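Local coordinates for purine catabolism protein pucG (Bacillus subtilis, PDB 3ISL) that catalyses the pyridoxal-phosphate-dependent transfer of an amino group from (S)-ureidoglycine to glyoxylate, yielding oxalurate and glycine in purine catabolism, at residues W63-A73 and Y248-W258; K188-T196 and A207-V215. All blocks are in the same frame, centred on the assembly; numbering follows the deposited sequence.

In the fold
Both contacts are largely buried and meet at the mixed sheet of the class-V aminotransferase fold, their centres about 11 Å apart. Contact 2 pairs strands 191-193 and 206-211 inside the sheet, so its chemistry is mainly backbone hydrogen bonding, finished by a charged cluster where the strand runs into helix 213-220. Contact 1 lies at the edge of the sheet, where strand 63-68, the neighbour of 206-211, is covered by helix 251-257; there aromatic and aliphatic side chains do most of the work. Tyr211 OH joins the two through Glu255. Contact 1 also reaches the second subunit and holds a cofactor phosphate, whereas no other chain touches contact 2.

Contact 1 of 2, residues W63-A73 and Y248-W258; sequences WAYPIDGTSRA and YFDLSQLEDYW. With PLP (pyridoxal-5'-phosphate), chain C.
The indole of Trp258 carries two neighbours on one face: Tyr65, whose ring makes an offset stack with the five-membered ring (centroids 4.7 Å apart, planes at 21°), and Pro66, whose CD sits 3.7 Å from the centroid of the six-membered ring in a CH-pi contact. At the indole edge, a water accepts from Trp258 NE1 and donates to Pro66 O, each bond 2.7 Å long. Tyr65 reaches the indole because its CG lies between backbone N and carbonyl carbon (chi1 59°). Ala73 lies against the Phe249 ring, with its CB 3.4 Å from Phe249 CZ and its O over a face; Phe249 also stacks on Phe249 of the second subunit. Tyr248 receives Asp68 O at its ring edge; Tyr248 OH, 2.6 Å from Asp68 O, donates to it from above the carbonyl plane. The same hydroxyl bonds Thr70 N of the second subunit. Beyond strand 63-68, Arg72 NE donates to PLP O2P at 2.9 Å and NH2 to O1P, while Ser71 OG holds O3P. The Tyr65-Trp258 stack and the bridging water thus hold strand 63-68 against the C-terminal end of helix 251-257, and the N-terminus of helix 71-82, with its N-H groups, hydroxyls and guanidinium, probably offsets much of the phosphate charge.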
loop_
_atom_site.group_PDB
_atom_site.type_symbol
_atom_site.label_atom_id
_atom_site.label_comp_id
_atom_site.label_asym_id
_atom_site.label_seq_id
_atom_site.Cartn_x
_atom_site.Cartn_y
_atom_site.Cartn_z
ATOM N N TRP A 63 -9.412 13.826 -12.690
ATOM C CA TRP A 63 -8.552 12.778 -12.110
ATOM C C TRP A 63 -8.060 13.181 -10.672
ATOM O O TRP A 63 -7.189 14.076 -10.520
ATOM C CB TRP A 63 -7.420 12.403 -13.090
ATOM C CG TRP A 63 -7.955 11.981 -14.498
ATOM C CD1 TRP A 63 -8.332 10.723 -14.875
ATOM C CD2 TRP A 63 -8.262 12.836 -15.637
ATOM N NE1 TRP A 63 -8.834 10.728 -16.171
ATOM C CE2 TRP A 63 -8.815 12.009 -16.653
ATOM C CE3 TRP A 63 -8.146 14.230 -15.887
ATOM C CZ2 TRP A 63 -9.209 12.523 -17.954
ATOM C CZ3 TRP A 63 -8.561 14.753 -17.180
ATOM C CH2 TRP A 63 -9.082 13.892 -18.178
ATOM N N ALA A 64 -8.668 12.558 -9.646
ATOM C CA ALA A 64 -8.240 12.692 -8.257
ATOM C C ALA A 64 -8.686 11.445 -7.498
ATOM O O ALA A 64 -9.859 11.229 -7.343
ATOM C CB ALA A 64 -8.816 13.954 -7.629
ATOM N N TYR A 65 -7.736 10.640 -7.056
ATOM C CA TYR A 65 -8.009 9.281 -6.566
ATOM C C TYR A 65 -6.765 8.794 -5.927
ATOM O O TYR A 65 -5.694 9.280 -6.252
ATOM C CB TYR A 65 -8.499 8.341 -7.700
ATOM C CG TYR A 65 -7.536 8.145 -8.891
ATOM C CD1 TYR A 65 -7.670 8.902 -10.065
ATOM C CD2 TYR A 65 -6.518 7.209 -8.834
ATOM C CE1 TYR A 65 -6.797 8.707 -11.181
ATOM C CE2 TYR A 65 -5.636 7.017 -9.918
ATOM C CZ TYR A 65 -5.785 7.773 -11.064
ATOM O OH TYR A 65 -4.913 7.545 -12.093
ATOM N N PRO A 66 -6.872 7.872 -4.959
ATOM C CA PRO A 66 -5.637 7.427 -4.313
ATOM C C PRO A 66 -4.957 6.244 -5.050
ATOM O O PRO A 66 -5.597 5.496 -5.727
ATOM C CB PRO A 66 -6.114 6.925 -2.937
ATOM C CG PRO A 66 -7.492 6.556 -3.140
ATOM C CD PRO A 66 -8.071 7.359 -4.286
ATOM N N ILE A 67 -3.667 6.089 -4.881
ATOM C CA ILE A 67 -3.060 4.844 -5.311
ATOM C C ILE A 67 -2.603 4.119 -4.024
ATOM O O ILE A 67 -2.389 4.746 -2.956
ATOM C CB ILE A 67 -1.868 5.027 -6.370
ATOM C CG1 ILE A 67 -0.665 5.637 -5.720
ATOM C CG2 ILE A 67 -2.207 5.821 -7.653
ATOM C CD1 ILE A 67 0.442 4.551 -5.522
ATOM N N ASP A 68 -2.410 2.810 -4.126
ATOM C CA ASP A 68 -2.262 2.009 -2.927
ATOM C C ASP A 68 -0.764 1.894 -2.810
ATOM O O ASP A 68 -0.117 1.256 -3.629
ATOM C CB ASP A 68 -2.955 0.647 -3.129
ATOM C CG ASP A 68 -4.475 0.747 -3.140
ATOM O OD1 ASP A 68 -5.152 -0.290 -3.353
ATOM O OD2 ASP A 68 -4.984 1.894 -2.979
ATOM N N GLY A 69 -0.166 2.560 -1.848
ATOM C CA GLY A 69 1.286 2.542 -1.779
ATOM C C GLY A 69 1.526 3.679 -0.858
ATOM O O GLY A 69 0.615 4.508 -0.655
ATOM N N THR A 70 2.717 3.744 -0.289
ATOM C CA THR A 70 3.062 4.955 0.432
ATOM C C THR A 70 3.109 6.167 -0.536
ATOM O O THR A 70 2.923 6.032 -1.794
ATOM C CB THR A 70 4.322 4.766 1.404
ATOM O OG1 THR A 70 5.556 5.148 0.771
ATOM C CG2 THR A 70 4.413 3.324 1.886
ATOM N N SER A 71 3.306 7.350 0.048
ATOM C CA SER A 71 3.289 8.570 -0.717
ATOM C C SER A 71 4.222 8.490 -1.923
ATOM O O SER A 71 3.903 8.950 -3.012
ATOM C CB SER A 71 3.743 9.684 0.176
ATOM O OG SER A 71 3.108 9.562 1.415
ATOM N N ARG A 72 5.395 7.918 -1.700
ATOM C CA ARG A 72 6.424 7.903 -2.733
ATOM C C ARG A 72 6.193 6.845 -3.822
ATOM O O ARG A 72 6.787 6.946 -4.891
ATOM C CB ARG A 72 7.840 7.783 -2.135
ATOM C CG ARG A 72 8.292 6.411 -1.796
ATOM C CD ARG A 72 9.601 6.559 -0.970
ATOM N NE ARG A 72 9.414 7.278 0.311
ATOM C CZ ARG A 72 10.409 7.710 1.112
ATOM N NH1 ARG A 72 11.689 7.559 0.773
ATOM N NH2 ARG A 72 10.124 8.327 2.265
ATOM N N ALA A 73 5.297 5.885 -3.568
ATOM C CA ALA A 73 4.768 5.036 -4.639
ATOM C C ALA A 73 3.811 5.897 -5.479
ATOM O O ALA A 73 3.713 5.691 -6.683
ATOM C CB ALA A 73 4.025 3.846 -4.054
ATOM N N TYR A 248 1.929 -1.996 -11.816
ATOM C CA TYR A 248 1.188 -1.569 -10.615
ATOM C C TYR A 248 1.018 -0.034 -10.572
ATOM O O TYR A 248 -0.064 0.463 -10.217
ATOM C CB TYR A 248 1.883 -2.083 -9.347
ATOM C CG TYR A 248 1.159 -1.838 -8.038
ATOM C CD1 TYR A 248 0.138 -2.712 -7.602
ATOM C CD2 TYR A 248 1.497 -0.726 -7.229
ATOM C CE1 TYR A 248 -0.494 -2.519 -6.388
ATOM C CE2 TYR A 248 0.879 -0.500 -6.002
ATOM C CZ TYR A 248 -0.128 -1.394 -5.571
ATOM O OH TYR A 248 -0.762 -1.180 -4.332
ATOM N N PHE A 249 2.047 0.706 -10.995
ATOM C CA PHE A 249 1.976 2.192 -11.085
ATOM C C PHE A 249 1.480 2.749 -12.444
ATOM O O PHE A 249 1.697 3.925 -12.754
ATOM C CB PHE A 249 3.339 2.810 -10.675
ATOM C CG PHE A 249 3.785 2.459 -9.256
ATOM C CD1 PHE A 249 2.863 2.439 -8.188
ATOM C CD2 PHE A 249 5.115 2.142 -9.000
ATOM C CE1 PHE A 249 3.266 2.103 -6.882
ATOM C CE2 PHE A 249 5.540 1.807 -7.694
ATOM C CZ PHE A 249 4.605 1.769 -6.643
ATOM N N ASP A 250 0.820 1.899 -13.258
ATOM C CA ASP A 250 0.322 2.306 -14.594
ATOM C C ASP A 250 -0.993 3.146 -14.465
ATOM O O ASP A 250 -2.102 2.574 -14.385
ATOM C CB ASP A 250 0.135 1.065 -15.504
ATOM C CG ASP A 250 -0.218 1.434 -16.992
ATOM O OD1 ASP A 250 -0.125 0.514 -17.872
ATOM O OD2 ASP A 250 -0.559 2.636 -17.270
ATOM N N LEU A 251 -0.870 4.479 -14.413
ATOM C CA LEU A 251 -2.054 5.361 -14.192
ATOM C C LEU A 251 -3.140 5.202 -15.262
ATOM O O LEU A 251 -4.296 5.518 -15.035
ATOM C CB LEU A 251 -1.646 6.857 -14.062
ATOM C CG LEU A 251 -0.690 7.201 -12.923
ATOM C CD1 LEU A 251 -0.521 8.697 -12.812
ATOM C CD2 LEU A 251 -1.106 6.617 -11.548
ATOM N N SER A 252 -2.725 4.750 -16.449
ATOM C CA SER A 252 -3.619 4.479 -17.589
ATOM C C SER A 252 -4.576 3.312 -17.316
ATOM O O SER A 252 -5.703 3.308 -17.820
ATOM C CB SER A 252 -2.816 4.110 -18.833
ATOM O OG SER A 252 -3.692 4.065 -19.912
ATOM N N GLN A 253 -4.085 2.315 -16.576
ATOM C CA GLN A 253 -4.912 1.231 -16.075
ATOM C C GLN A 253 -5.619 1.680 -14.813
ATOM O O GLN A 253 -6.796 1.338 -14.629
ATOM C CB GLN A 253 -4.081 -0.018 -15.787
ATOM C CG GLN A 253 -3.334 -0.523 -17.030
ATOM C CD GLN A 253 -2.643 -1.824 -16.769
ATOM O OE1 GLN A 253 -3.295 -2.877 -16.687
ATOM N NE2 GLN A 253 -1.307 -1.785 -16.675
ATOM N N LEU A 254 -4.924 2.443 -13.956
ATOM C CA LEU A 254 -5.550 2.977 -12.725
ATOM C C LEU A 254 -6.733 3.945 -13.001
ATOM O O LEU A 254 -7.686 4.015 -12.193
ATOM C CB LEU A 254 -4.512 3.566 -11.777
ATOM C CG LEU A 254 -3.851 2.376 -11.074
ATOM C CD1 LEU A 254 -2.501 2.702 -10.482
ATOM C CD2 LEU A 254 -4.817 1.812 -10.015
ATOM N N GLU A 255 -6.707 4.645 -14.147
ATOM C CA GLU A 255 -7.859 5.468 -14.495
ATOM C C GLU A 255 -9.116 4.669 -14.908
ATOM O O GLU A 255 -10.241 5.100 -14.607
ATOM C CB GLU A 255 -7.527 6.671 -15.379
ATOM C CG GLU A 255 -6.669 6.518 -16.598
ATOM C CD GLU A 255 -6.347 7.889 -17.214
ATOM O OE1 GLU A 255 -6.700 8.174 -18.381
ATOM O OE2 GLU A 255 -5.764 8.713 -16.502
ATOM N N ASP A 256 -8.933 3.501 -15.543
ATOM C CA ASP A 256 -10.051 2.608 -15.913
ATOM C C ASP A 256 -10.573 1.872 -14.647
ATOM O O ASP A 256 -11.765 1.516 -14.563
ATOM C CB ASP A 256 -9.640 1.619 -17.034
ATOM C CG ASP A 256 -9.744 2.227 -18.492
ATOM O OD1 ASP A 256 -10.104 3.419 -18.722
ATOM O OD2 ASP A 256 -9.440 1.476 -19.431
ATOM N N TYR A 257 -9.670 1.660 -13.673
ATOM C CA TYR A 257 -10.021 1.204 -12.309
ATOM C C TYR A 257 -10.967 2.182 -11.577
ATOM O O TYR A 257 -11.969 1.768 -10.962
ATOM C CB TYR A 257 -8.767 0.924 -11.428
ATOM C CG TYR A 257 -9.131 0.092 -10.219
ATOM C CD1 TYR A 257 -9.188 -1.283 -10.320
ATOM C CD2 TYR A 257 -9.460 0.688 -8.968
ATOM C CE1 TYR A 257 -9.577 -2.084 -9.244
ATOM C CE2 TYR A 257 -9.833 -0.103 -7.864
ATOM C CZ TYR A 257 -9.900 -1.496 -8.030
ATOM O OH TYR A 257 -10.256 -2.334 -7.025
ATOM N N TRP A 258 -10.633 3.473 -11.641
ATOM C CA TRP A 258 -11.307 4.502 -10.847
ATOM C C TRP A 258 -12.307 5.279 -11.760
ATOM O O TRP A 258 -12.353 6.514 -11.740
ATOM C CB TRP A 258 -10.267 5.461 -10.208
ATOM C CG TRP A 258 -9.611 4.970 -8.920
ATOM C CD1 TRP A 258 -8.392 4.318 -8.806
ATOM C CD2 TRP A 258 -10.114 5.113 -7.558
ATOM N NE1 TRP A 258 -8.124 4.035 -7.468
ATOM C CE2 TRP A 258 -9.156 4.516 -6.689
ATOM C CE3 TRP A 258 -11.281 5.686 -6.986
ATOM C CZ2 TRP A 258 -9.351 4.459 -5.288
ATOM C CZ3 TRP A 258 -11.472 5.609 -5.564
ATOM C CH2 TRP A 258 -10.517 5.027 -4.758
HETATM N N1 PLP C . 7.822 13.358 0.205
HETATM C C2 PLP C . 7.910 14.342 1.298
HETATM C C2A PLP C . 8.018 15.736 1.124
HETATM C C3 PLP C . 7.903 13.952 2.643
HETATM O O3 PLP C . 7.976 14.868 3.661
HETATM C C4 PLP C . 7.790 12.634 3.025
HETATM C C4A PLP C . 7.766 12.266 4.560
HETATM C C5 PLP C . 7.692 11.671 2.028
HETATM C C6 PLP C . 7.719 11.991 0.633
HETATM C C5A PLP C . 7.629 10.253 2.489
HETATM O O4P PLP C . 6.551 9.632 1.964
HETATM P P PLP C . 6.410 8.151 2.499
HETATM O O1P PLP C . 7.374 7.852 3.641
HETATM O O2P PLP C . 6.620 7.309 1.081
HETATM O O3P PLP C . 4.812 7.894 2.948
HETATM O O HOH W 1 -5.813 2.892 -6.563
#

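Contact 2 of 2, residues K188-T196 and A207-V215; sequences KIDAAIGGT and APITYNERV
Asp190 meets Asn212 and Arg214 just beyond the paired strands 191-193 and 207-211, which run antiparallel. The close-fitting part is the strand pair itself. Ala192 and Thr210 form a hydrogen-bonded pair, Ala192 N to Thr210 O at 2.8 Å and Thr210 N to Ala192 O at 3.0 Å, and Gly194 N continues the pattern with a nearly straight bond to Pro208 O (2.7 Å). On the face shared by Ala191, Ile193, Ile209 and Tyr211, the two isoleucines lie side by side, Ile193 CG1 being 4.0 Å from Ile209 CG2; helix 71-82 covers Ala191 and Ile193 there. Ala192 CB and Thr210 CG2 meet on the other face.

Toward Asn212 and Arg214, both partly exposed, the packing gives way to directed polar bonds. With CG tucked against both main-chain neighbours of CA (chi1 61°), Asn212 turns its amide back over the helix start: OD1 caps Val215 N, while ND2 donates in the amide plane to the anti lone pair of Asp190 OD1 (2.9 Å, 164°). Its backbone N also holds Asp190 O. With an alanine in place of Asn212, the first turn of helix 213-220 would probably lose its side-chain cap and Asp190 OD1 the amide that helps fix its rotation. Arg214 NH2 bridges to Asp190 OD2 at 2.7 Å, the guanidinium and carboxylate planes 68° apart. Arg163 forms a salt bridge with OD1, a second one for this carboxylate, and Phe169 N a hydrogen bond to OD2, while Asp166 pairs with Arg214 NH1. So many donors around one buried carboxylate are likely to keep Asp190 ionised, making it the charged junction of helix 213-220 with strands 168-172 and 191-193.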
loop_
_atom_site.group_PDB
_atom_site.type_symbol
_atom_site.label_atom_id
_atom_site.label_comp_id
_atom_site.label_asym_id
_atom_site.label_seq_id
_atom_site.Cartn_x
_atom_site.Cartn_y
_atom_site.Cartn_z
ATOM N N LYS A 188 -1.370 26.359 -11.304
ATOM C CA LYS A 188 -1.106 25.739 -12.573
ATOM C C LYS A 188 -0.210 24.522 -12.344
ATOM O O LYS A 188 0.766 24.293 -13.062
ATOM C CB LYS A 188 -0.420 26.717 -13.560
ATOM C CG LYS A 188 -1.165 28.060 -13.833
ATOM C CD LYS A 188 -2.574 27.923 -14.350
ATOM C CE LYS A 188 -2.972 29.107 -15.258
ATOM N NZ LYS A 188 -2.691 30.377 -14.567
ATOM N N ILE A 189 -0.542 23.769 -11.319
ATOM C CA ILE A 189 0.063 22.456 -11.103
ATOM C C ILE A 189 -0.668 21.441 -11.968
ATOM O O ILE A 189 -1.933 21.348 -11.957
ATOM C CB ILE A 189 -0.005 22.069 -9.592
ATOM C CG1 ILE A 189 0.781 23.084 -8.755
ATOM C CG2 ILE A 189 0.387 20.573 -9.352
ATOM C CD1 ILE A 189 0.668 22.820 -7.154
ATOM N N ASP A 190 0.121 20.690 -12.726
ATOM C CA ASP A 190 -0.418 19.666 -13.607
ATOM C C ASP A 190 -0.677 18.320 -12.928
ATOM O O ASP A 190 -1.630 17.614 -13.280
ATOM C CB ASP A 190 0.499 19.501 -14.831
ATOM C CG ASP A 190 0.665 20.781 -15.621
ATOM O OD1 ASP A 190 -0.351 21.199 -16.231
ATOM O OD2 ASP A 190 1.809 21.344 -15.643
ATOM N N ALA A 191 0.194 17.929 -12.004
ATOM C CA ALA A 191 -0.034 16.789 -11.181
ATOM C C ALA A 191 0.482 17.058 -9.797
ATOM O O ALA A 191 1.572 17.704 -9.625
ATOM C CB ALA A 191 0.638 15.482 -11.798
ATOM N N ALA A 192 -0.286 16.600 -8.780
ATOM C CA ALA A 192 0.112 16.776 -7.369
ATOM C C ALA A 192 -0.081 15.433 -6.692
ATOM O O ALA A 192 -1.030 14.750 -6.962
ATOM C CB ALA A 192 -0.739 17.829 -6.648
ATOM N N ILE A 193 0.819 15.087 -5.776
ATOM C CA ILE A 193 0.660 13.859 -5.065
ATOM C C ILE A 193 0.701 14.210 -3.616
ATOM O O ILE A 193 1.601 14.931 -3.143
ATOM C CB ILE A 193 1.852 12.876 -5.348
ATOM C CG1 ILE A 193 2.046 12.613 -6.859
ATOM C CG2 ILE A 193 1.725 11.629 -4.448
ATOM C CD1 ILE A 193 3.249 13.448 -7.571
ATOM N N GLY A 194 -0.254 13.668 -2.884
ATOM C CA GLY A 194 -0.265 13.822 -1.421
ATOM C C GLY A 194 0.158 12.571 -0.705
ATOM O O GLY A 194 0.433 11.538 -1.332
ATOM N N GLY A 195 0.224 12.650 0.621
ATOM C CA GLY A 195 0.320 11.453 1.465
ATOM C C GLY A 195 -0.683 11.533 2.587
ATOM O O GLY A 195 -1.324 12.570 2.806
ATOM N N THR A 196 -0.882 10.442 3.298
ATOM C CA THR A 196 -1.960 10.391 4.281
ATOM C C THR A 196 -1.516 10.625 5.734
ATOM O O THR A 196 -2.315 11.129 6.539
ATOM C CB THR A 196 -2.636 8.997 4.236
ATOM O OG1 THR A 196 -1.624 7.992 4.050
ATOM C CG2 THR A 196 -3.561 8.908 3.048
ATOM N N ALA A 207 -1.619 7.056 -1.175
ATOM C CA ALA A 207 -1.110 8.261 -1.763
ATOM C C ALA A 207 -2.178 8.877 -2.705
ATOM O O ALA A 207 -2.353 8.431 -3.819
ATOM C CB ALA A 207 0.176 7.962 -2.521
ATOM N N PRO A 208 -2.914 9.872 -2.235
ATOM C CA PRO A 208 -3.892 10.615 -3.072
ATOM C C PRO A 208 -3.164 11.415 -4.153
ATOM O O PRO A 208 -2.190 12.127 -3.854
ATOM C CB PRO A 208 -4.548 11.621 -2.100
ATOM C CG PRO A 208 -4.142 11.220 -0.743
ATOM C CD PRO A 208 -2.872 10.356 -0.851
ATOM N N ILE A 209 -3.656 11.310 -5.372
ATOM C CA ILE A 209 -3.043 12.017 -6.499
ATOM C C ILE A 209 -4.097 12.769 -7.217
ATOM O O ILE A 209 -5.258 12.394 -7.160
ATOM C CB ILE A 209 -2.292 11.087 -7.502
ATOM C CG1 ILE A 209 -3.246 10.126 -8.189
ATOM C CG2 ILE A 209 -1.192 10.298 -6.809
ATOM C CD1 ILE A 209 -2.547 9.222 -9.297
ATOM N N THR A 210 -3.691 13.821 -7.909
ATOM C CA THR A 210 -4.554 14.469 -8.831
ATOM C C THR A 210 -3.745 14.942 -10.034
ATOM O O THR A 210 -2.551 15.318 -9.922
ATOM C CB THR A 210 -5.339 15.677 -8.161
ATOM O OG1 THR A 210 -6.383 16.131 -9.020
ATOM C CG2 THR A 210 -4.446 16.819 -7.792
ATOM N N TYR A 211 -4.421 15.003 -11.175
ATOM C CA TYR A 211 -3.817 15.554 -12.369
ATOM C C TYR A 211 -4.868 15.960 -13.409
ATOM O O TYR A 211 -6.011 15.543 -13.313
ATOM C CB TYR A 211 -2.808 14.574 -12.946
ATOM C CG TYR A 211 -3.384 13.231 -13.310
ATOM C CD1 TYR A 211 -4.006 13.004 -14.557
ATOM C CD2 TYR A 211 -3.282 12.166 -12.425
ATOM C CE1 TYR A 211 -4.494 11.708 -14.898
ATOM C CE2 TYR A 211 -3.765 10.912 -12.751
ATOM C CZ TYR A 211 -4.383 10.698 -13.959
ATOM O OH TYR A 211 -4.832 9.446 -14.204
ATOM N N ASN A 212 -4.449 16.814 -14.352
ATOM C CA ASN A 212 -5.311 17.447 -15.384
ATOM C C ASN A 212 -5.242 16.723 -16.709
ATOM O O ASN A 212 -4.638 15.650 -16.807
ATOM C CB ASN A 212 -4.989 18.973 -15.558
ATOM C CG ASN A 212 -3.525 19.264 -16.009
ATOM O OD1 ASN A 212 -2.785 18.379 -16.418
ATOM N ND2 ASN A 212 -3.132 20.521 -15.932
ATOM N N GLU A 213 -5.885 17.303 -17.729
ATOM C CA GLU A 213 -6.022 16.746 -19.087
ATOM C C GLU A 213 -4.668 16.789 -19.825
ATOM O O GLU A 213 -4.350 15.866 -20.581
ATOM C CB GLU A 213 -7.150 17.487 -19.838
ATOM C CG GLU A 213 -6.973 17.597 -21.373
ATOM C CD GLU A 213 -8.218 18.176 -22.193
ATOM O OE1 GLU A 213 -8.630 17.509 -23.180
ATOM O OE2 GLU A 213 -8.756 19.280 -21.864
ATOM N N ARG A 214 -3.842 17.813 -19.550
ATOM C CA ARG A 214 -2.434 17.804 -20.040
ATOM C C ARG A 214 -1.709 16.524 -19.628
ATOM O O ARG A 214 -1.122 15.845 -20.471
ATOM C CB ARG A 214 -1.631 19.033 -19.581
ATOM C CG ARG A 214 -2.202 20.370 -20.069
ATOM C CD ARG A 214 -1.088 21.333 -20.557
ATOM N NE ARG A 214 -0.326 21.731 -19.418
ATOM C CZ ARG A 214 0.980 21.868 -19.349
ATOM N NH1 ARG A 214 1.748 21.743 -20.396
ATOM N NH2 ARG A 214 1.498 22.198 -18.175
ATOM N N VAL A 215 -1.766 16.201 -18.330
ATOM C CA VAL A 215 -1.197 14.925 -17.806
ATOM C C VAL A 215 -1.889 13.675 -18.380
ATOM O O VAL A 215 -1.211 12.736 -18.814
ATOM C CB VAL A 215 -1.111 14.859 -16.278
ATOM C CG1 VAL A 215 -0.440 13.533 -15.826
ATOM C CG2 VAL A 215 -0.270 16.002 -15.776
#